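Local coordinates for protein aerobactin synthase IucA (Klebsiella pneumoniae subsp. pneumoniae, PDB 5JM8) that probably catalyses, as an ATP-dependent NIS synthetase, the joining of a hydroxamate-bearing lysine derivative to citrate during assembly of the siderophore aerobactin, at residues 301-306 with 422-427; 310-315 with 324-329. All coordinates share one frame; numbering follows the deposited sequence.

Overall arrangement
Interaction 1 joins helix 294-306 to strand 422-424, and interaction 2 joins the next helix, 310-318, to the end of strand 322-324 and the loop after it; their centres are 8 Å apart. Along the chain, interaction 2 is nested inside the loop that interaction 1 closes. The two touch directly, with Ala304 CA 3.4 Å from Gln326 OE1 and Met301 SD 3.4 Å from Asp328 C. Leu303 is shared by both, packing on Val324 and Trp312. Interaction 1 reaches the nucleotide site through His427, whereas interaction 2 is one shell away: the side chain of Val324 is about 11 Å from ATP, and Glu327 forms a salt bridge with Arg349, itself hydrogen-bonded to ATP.

Interaction 1: residues 301-306 with 422-427; sequences MRLARL and LVLLAH. With ATP (adenosine-5'-triphosphate), chain I.
The backbones of the 301-306 helix turn and strand 422-424 stay well apart: the nearest CA atoms, those of Leu303 and Leu422, are separated by 9.5 Å, so side chains alone bridge the gap. Leu303 does most of this. Its CB already points toward the strand, and a chi1 of -176°, with CG anti to the backbone N, carries the branch on until both methyls meet leucines of the strand. CD1 meets CD1 of Leu422 at 4.0 Å, the two leucines crossing at about a right angle, whereas Leu303 CD2 makes a looser approach of 4.4 Å to Leu424 CD2. Only 98 Å² is buried between the segments, yet all three leucines are buried. Farther along the chain, His427 carries the segment into the nucleotide pocket. ATP O2A lies over one face of the imidazole, 3.0 Å from His427 CE1, while His427 CD2 comes within 3.6 Å of C2 of the ATP adenine. Tyr485 meets the histidine edge-to-face. Strand 422-424 pairs antiparallel with strand 451-453, whose Phe453 also packs on Leu422 and Leu306. Val324 of strand 322-324 touches both Leu303 and Leu424, whereas Val423 packs against helix 475-500.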
loop_
_atom_site.group_PDB
_atom_site.type_symbol
_atom_site.label_atom_id
_atom_site.label_comp_id
_atom_site.label_asym_id
_atom_site.label_seq_id
_atom_site.Cartn_x
_atom_site.Cartn_y
_atom_site.Cartn_z
ATOM N N MET A 301 31.393 -15.407 -5.087
ATOM C CA MET A 301 31.035 -16.625 -5.804
ATOM C C MET A 301 31.381 -17.845 -4.962
ATOM O O MET A 301 30.592 -18.782 -4.848
ATOM C CB MET A 301 31.764 -16.698 -7.149
ATOM C CG MET A 301 31.395 -15.603 -8.138
ATOM S SD MET A 301 29.653 -15.582 -8.596
ATOM C CE MET A 301 29.429 -17.226 -9.269
ATOM N N ARG A 302 32.573 -17.815 -4.375
ATOM C CA ARG A 302 33.068 -18.906 -3.544
ATOM C C ARG A 302 32.112 -19.199 -2.394
ATOM O O ARG A 302 31.767 -20.352 -2.133
ATOM C CB ARG A 302 34.458 -18.561 -3.004
ATOM C CG ARG A 302 35.075 -19.625 -2.110
ATOM C CD ARG A 302 36.530 -19.315 -1.798
ATOM N NE ARG A 302 37.326 -19.193 -3.018
ATOM C CZ ARG A 302 37.929 -18.080 -3.431
ATOM N NH1 ARG A 302 37.865 -16.958 -2.721
ATOM N NH2 ARG A 302 38.617 -18.093 -4.564
ATOM N N LEU A 303 31.682 -18.143 -1.713
ATOM C CA LEU A 303 30.743 -18.273 -0.607
ATOM C C LEU A 303 29.369 -18.707 -1.112
ATOM O O LEU A 303 28.662 -19.459 -0.443
ATOM C CB LEU A 303 30.640 -16.948 0.157
ATOM C CG LEU A 303 29.760 -16.924 1.411
ATOM C CD1 LEU A 303 30.274 -17.897 2.463
ATOM C CD2 LEU A 303 29.683 -15.514 1.978
ATOM N N ALA A 304 28.997 -18.234 -2.298
ATOM C CA ALA A 304 27.694 -18.552 -2.872
ATOM C C ALA A 304 27.606 -20.021 -3.278
ATOM O O ALA A 304 26.585 -20.671 -3.057
ATOM C CB ALA A 304 27.415 -17.658 -4.067
ATOM N N ARG A 305 28.673 -20.539 -3.881
ATOM C CA ARG A 305 28.736 -21.953 -4.246
ATOM C C ARG A 305 28.781 -22.824 -2.999
ATOM O O ARG A 305 28.236 -23.927 -2.973
ATOM C CB ARG A 305 29.960 -22.235 -5.116
ATOM C CG ARG A 305 29.902 -21.607 -6.490
ATOM C CD ARG A 305 31.111 -21.989 -7.317
ATOM N NE ARG A 305 31.088 -21.352 -8.628
ATOM C CZ ARG A 305 30.386 -21.798 -9.663
ATOM N NH1 ARG A 305 29.635 -22.888 -9.546
ATOM N NH2 ARG A 305 30.430 -21.149 -10.818
ATOM N N LEU A 306 29.441 -22.316 -1.965
ATOM C CA LEU A 306 29.529 -23.014 -0.692
ATOM C C LEU A 306 28.172 -23.032 0.005
ATOM O O LEU A 306 27.896 -23.915 0.817
ATOM C CB LEU A 306 30.580 -22.351 0.200
ATOM C CG LEU A 306 30.995 -23.089 1.476
ATOM C CD1 LEU A 306 31.553 -24.472 1.163
ATOM C CD2 LEU A 306 32.016 -22.263 2.244
ATOM N N LEU A 422 33.675 -20.744 9.339
ATOM C CA LEU A 422 33.329 -19.625 8.466
ATOM C C LEU A 422 33.507 -18.288 9.178
ATOM O O LEU A 422 32.873 -18.024 10.199
ATOM C CB LEU A 422 31.886 -19.763 7.969
ATOM C CG LEU A 422 31.284 -18.559 7.235
ATOM C CD1 LEU A 422 32.084 -18.231 5.986
ATOM C CD2 LEU A 422 29.832 -18.832 6.892
ATOM N N VAL A 423 34.365 -17.443 8.620
ATOM C CA VAL A 423 34.628 -16.127 9.186
ATOM C C VAL A 423 33.872 -15.053 8.412
ATOM O O VAL A 423 34.158 -14.807 7.241
ATOM C CB VAL A 423 36.136 -15.802 9.171
ATOM C CG1 VAL A 423 36.407 -14.450 9.817
ATOM C CG2 VAL A 423 36.917 -16.896 9.881
ATOM N N LEU A 424 32.899 -14.428 9.069
ATOM C CA LEU A 424 32.222 -13.258 8.517
ATOM C C LEU A 424 32.590 -12.034 9.346
ATOM O O LEU A 424 32.118 -11.870 10.472
ATOM C CB LEU A 424 30.704 -13.452 8.492
ATOM C CG LEU A 424 30.173 -14.589 7.615
ATOM C CD1 LEU A 424 28.661 -14.666 7.711
ATOM C CD2 LEU A 424 30.605 -14.418 6.168
ATOM N N LEU A 425 33.450 -11.189 8.788
ATOM C CA LEU A 425 33.908 -9.991 9.481
ATOM C C LEU A 425 32.822 -8.928 9.458
ATOM O O LEU A 425 32.748 -8.114 8.539
ATOM C CB LEU A 425 35.189 -9.456 8.842
ATOM C CG LEU A 425 36.363 -10.438 8.845
ATOM C CD1 LEU A 425 37.514 -9.901 8.012
ATOM C CD2 LEU A 425 36.820 -10.735 10.268
ATOM N N ALA A 426 31.983 -8.942 10.485
ATOM C CA ALA A 426 30.792 -8.112 10.511
ATOM C C ALA A 426 31.055 -6.713 11.054
ATOM O O ALA A 426 31.111 -6.512 12.268
ATOM C CB ALA A 426 29.723 -8.789 11.331
ATOM N N HIS A 427 31.201 -5.747 10.150
ATOM C CA HIS A 427 31.214 -4.342 10.534
ATOM C C HIS A 427 29.904 -3.974 11.197
ATOM O O HIS A 427 28.953 -4.750 11.221
ATOM C CB HIS A 427 31.408 -3.416 9.328
ATOM C CG HIS A 427 32.754 -3.501 8.689
ATOM N ND1 HIS A 427 33.010 -4.293 7.591
ATOM C CD2 HIS A 427 33.916 -2.870 8.975
ATOM C CE1 HIS A 427 34.275 -4.154 7.235
ATOM N NE2 HIS A 427 34.846 -3.294 8.057
HETATM P PG ATP I . 29.209 -3.033 0.844
HETATM O O1G ATP I . 28.249 -2.392 -0.125
HETATM O O2G ATP I . 28.607 -3.302 2.203
HETATM O O3G ATP I . 29.953 -4.218 0.277
HETATM P PB ATP I . 31.916 -2.027 1.181
HETATM O O1B ATP I . 32.505 -0.745 0.645
HETATM O O2B ATP I . 32.343 -3.349 0.584
HETATM O O3B ATP I . 30.303 -1.880 1.156
HETATM P PA ATP I . 33.568 -1.818 3.512
HETATM O O1A ATP I . 34.677 -2.151 2.547
HETATM O O2A ATP I . 33.501 -2.519 4.847
HETATM O O3A ATP I . 32.157 -2.069 2.776
HETATM O "O5'" ATP I . 33.536 -0.238 3.802
HETATM C "C5'" ATP I . 32.528 0.256 4.678
HETATM C "C4'" ATP I . 32.107 1.672 4.316
HETATM O "O4'" ATP I . 31.144 2.109 5.277
HETATM C "C3'" ATP I . 33.257 2.668 4.337
HETATM O "O3'" ATP I . 33.259 3.427 3.120
HETATM C "C2'" ATP I . 33.007 3.558 5.539
HETATM O "O2'" ATP I . 33.250 4.933 5.245
HETATM C "C1'" ATP I . 31.542 3.341 5.880
HETATM N N9 ATP I . 31.322 3.263 7.342
HETATM C C8 ATP I . 30.520 4.094 8.027
HETATM N N7 ATP I . 30.518 3.780 9.347
HETATM C C5 ATP I . 31.333 2.724 9.511
HETATM C C6 ATP I . 31.774 1.896 10.652
HETATM N N6 ATP I . 31.311 2.170 11.895
HETATM N N1 ATP I . 32.635 0.884 10.402
HETATM C C2 ATP I . 33.088 0.621 9.160
HETATM N N3 ATP I . 32.724 1.338 8.081
HETATM C C4 ATP I . 31.866 2.384 8.187
#

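Interaction 2: residues 310-315 with 324-329; sequences DDWQTL and VMQEDG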
loop_
_atom_site.group_PDB
_atom_site.type_symbol
_atom_site.label_atom_id
_atom_site.label_comp_id
_atom_site.label_asym_id
_atom_site.label_seq_id
_atom_site.Cartn_x
_atom_site.Cartn_y
_atom_site.Cartn_z
ATOM N N ASP A 310 25.512 -29.017 1.902
ATOM C CA ASP A 310 24.617 -29.500 2.943
ATOM C C ASP A 310 24.988 -28.952 4.322
ATOM O O ASP A 310 24.119 -28.773 5.174
ATOM C CB ASP A 310 24.616 -31.030 2.973
ATOM C CG ASP A 310 24.089 -31.639 1.689
ATOM O OD1 ASP A 310 23.217 -31.017 1.046
ATOM O OD2 ASP A 310 24.543 -32.743 1.323
ATOM N N ASP A 311 26.273 -28.694 4.548
ATOM C CA ASP A 311 26.718 -28.160 5.835
ATOM C C ASP A 311 26.269 -26.711 6.023
ATOM O O ASP A 311 25.933 -26.301 7.134
ATOM C CB ASP A 311 28.238 -28.258 5.971
ATOM C CG ASP A 311 28.711 -29.664 6.291
ATOM O OD1 ASP A 311 27.864 -30.533 6.589
ATOM O OD2 ASP A 311 29.937 -29.894 6.259
ATOM N N TRP A 312 26.276 -25.935 4.943
ATOM C CA TRP A 312 25.671 -24.608 4.973
ATOM C C TRP A 312 24.196 -24.750 5.292
ATOM O O TRP A 312 23.645 -24.031 6.124
ATOM C CB TRP A 312 25.835 -23.883 3.639
ATOM C CG TRP A 312 25.184 -22.536 3.641
ATOM C CD1 TRP A 312 23.856 -22.263 3.481
ATOM C CD2 TRP A 312 25.834 -21.273 3.816
ATOM N NE1 TRP A 312 23.639 -20.909 3.548
ATOM C CE2 TRP A 312 24.838 -20.278 3.752
ATOM C CE3 TRP A 312 27.163 -20.885 4.020
ATOM C CZ2 TRP A 312 25.127 -18.924 3.883
ATOM C CZ3 TRP A 312 27.448 -19.541 4.150
ATOM C CH2 TRP A 312 26.435 -18.575 4.082
ATOM N N GLN A 313 23.569 -25.685 4.589
ATOM C CA GLN A 313 22.173 -26.031 4.793
ATOM C C GLN A 313 21.909 -26.351 6.261
ATOM O O GLN A 313 20.889 -25.954 6.826
ATOM C CB GLN A 313 21.807 -27.226 3.911
ATOM C CG GLN A 313 20.403 -27.196 3.370
ATOM C CD GLN A 313 20.074 -28.417 2.533
ATOM O OE1 GLN A 313 20.783 -29.423 2.575
ATOM N NE2 GLN A 313 18.988 -28.338 1.774
ATOM N N THR A 314 22.848 -27.069 6.870
ATOM C CA THR A 314 22.766 -27.427 8.278
ATOM C C THR A 314 22.887 -26.181 9.144
ATOM O O THR A 314 22.152 -26.013 10.119
ATOM C CB THR A 314 23.873 -28.428 8.667
ATOM O OG1 THR A 314 23.780 -29.597 7.845
ATOM C CG2 THR A 314 23.754 -28.833 10.132
ATOM N N LEU A 315 23.821 -25.309 8.775
ATOM C CA LEU A 315 24.047 -24.070 9.507
ATOM C C LEU A 315 22.815 -23.176 9.431
ATOM O O LEU A 315 22.396 -22.598 10.432
ATOM C CB LEU A 315 25.272 -23.333 8.955
ATOM C CG LEU A 315 25.540 -21.924 9.492
ATOM C CD1 LEU A 315 25.894 -21.951 10.972
ATOM C CD2 LEU A 315 26.643 -21.250 8.693
ATOM N N VAL A 324 22.664 -14.608 4.902
ATOM C CA VAL A 324 23.744 -13.914 4.217
ATOM C C VAL A 324 23.228 -13.494 2.844
ATOM O O VAL A 324 22.634 -14.303 2.129
ATOM C CB VAL A 324 25.005 -14.802 4.074
ATOM C CG1 VAL A 324 26.070 -14.102 3.242
ATOM C CG2 VAL A 324 25.560 -15.160 5.440
ATOM N N MET A 325 23.428 -12.227 2.491
ATOM C CA MET A 325 23.099 -11.746 1.150
ATOM C C MET A 325 24.178 -12.192 0.170
ATOM O O MET A 325 25.242 -11.578 0.080
ATOM C CB MET A 325 22.962 -10.223 1.128
ATOM C CG MET A 325 21.642 -9.710 1.674
ATOM S SD MET A 325 21.602 -7.912 1.783
ATOM C CE MET A 325 19.863 -7.624 2.105
ATOM N N GLN A 326 23.894 -13.267 -0.557
ATOM C CA GLN A 326 24.876 -13.883 -1.439
ATOM C C GLN A 326 25.148 -13.041 -2.673
ATOM O O GLN A 326 24.224 -12.605 -3.361
ATOM C CB GLN A 326 24.409 -15.274 -1.870
ATOM C CG GLN A 326 24.249 -16.266 -0.730
ATOM C CD GLN A 326 25.559 -16.577 -0.034
ATOM O OE1 GLN A 326 26.638 -16.327 -0.571
ATOM N NE2 GLN A 326 25.469 -17.121 1.173
ATOM N N GLU A 327 26.431 -12.823 -2.941
ATOM C CA GLU A 327 26.868 -12.162 -4.160
ATOM C C GLU A 327 27.222 -13.228 -5.196
ATOM O O GLU A 327 28.396 -13.477 -5.473
ATOM C CB GLU A 327 28.060 -11.249 -3.872
ATOM C CG GLU A 327 27.765 -10.194 -2.815
ATOM C CD GLU A 327 29.010 -9.473 -2.335
ATOM O OE1 GLU A 327 30.053 -9.558 -3.019
ATOM O OE2 GLU A 327 28.947 -8.832 -1.262
ATOM N N ASP A 328 26.189 -13.848 -5.762
ATOM C CA ASP A 328 26.351 -15.040 -6.591
ATOM C C ASP A 328 26.444 -14.716 -8.079
ATOM O O ASP A 328 26.140 -15.557 -8.925
ATOM C CB ASP A 328 25.188 -16.011 -6.347
ATOM C CG ASP A 328 23.828 -15.374 -6.581
ATOM O OD1 ASP A 328 23.768 -14.288 -7.193
ATOM O OD2 ASP A 328 22.813 -15.966 -6.155
ATOM N N GLY A 329 26.859 -13.494 -8.398
ATOM C CA GLY A 329 27.008 -13.085 -9.781
ATOM C C GLY A 329 27.825 -11.820 -9.924
ATOM O O GLY A 329 27.780 -10.939 -9.066
#
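Trp312 projects from helix 310-318 onto Val324 and Gln326. A short link joins this helix to strand 322-324, an edge strand, within this chain, of a four-stranded mixed sheet, and a loop leads on to strand 329-334. The tryptophan packs on the strand's end and the loop, spanning the 10.9 Å between the CA atoms of Trp312 and Val324. The tight part is confined to the six-membered end of the indole. Val324 CG2 sits at the ring edge, near its plane, 3.8 Å from Trp312 CH2. Gln326 approaches from the opposite direction to the tryptophan, its chain bent at chi2 (-64°), which brings NE2 within 3.3 Å of Trp312 CZ2 and 3.4 Å of Trp312 CH2. The amide and indole planes are 70° apart and the nitrogen lies obliquely to the ring, evidence for close van der Waals contact without a defined stack. Leu303 and Ala307 also pack on both Trp312 and Gln326, and Trp460 packs on the indole. The looser, exposed part is Asp310 and Asp311. Gln313 and Thr314 face the second subunit, whose Gln396 packs on both and whose Gly391 O accepts a weak hydrogen bond from Gln313 NE2. Within the helix, Asp310 O accepts Thr314 N at 2.7 Å and, from the opposite face of its plane, Thr314 OG1 at 2.8 Å, the hydroxyl lying 35° out of that plane.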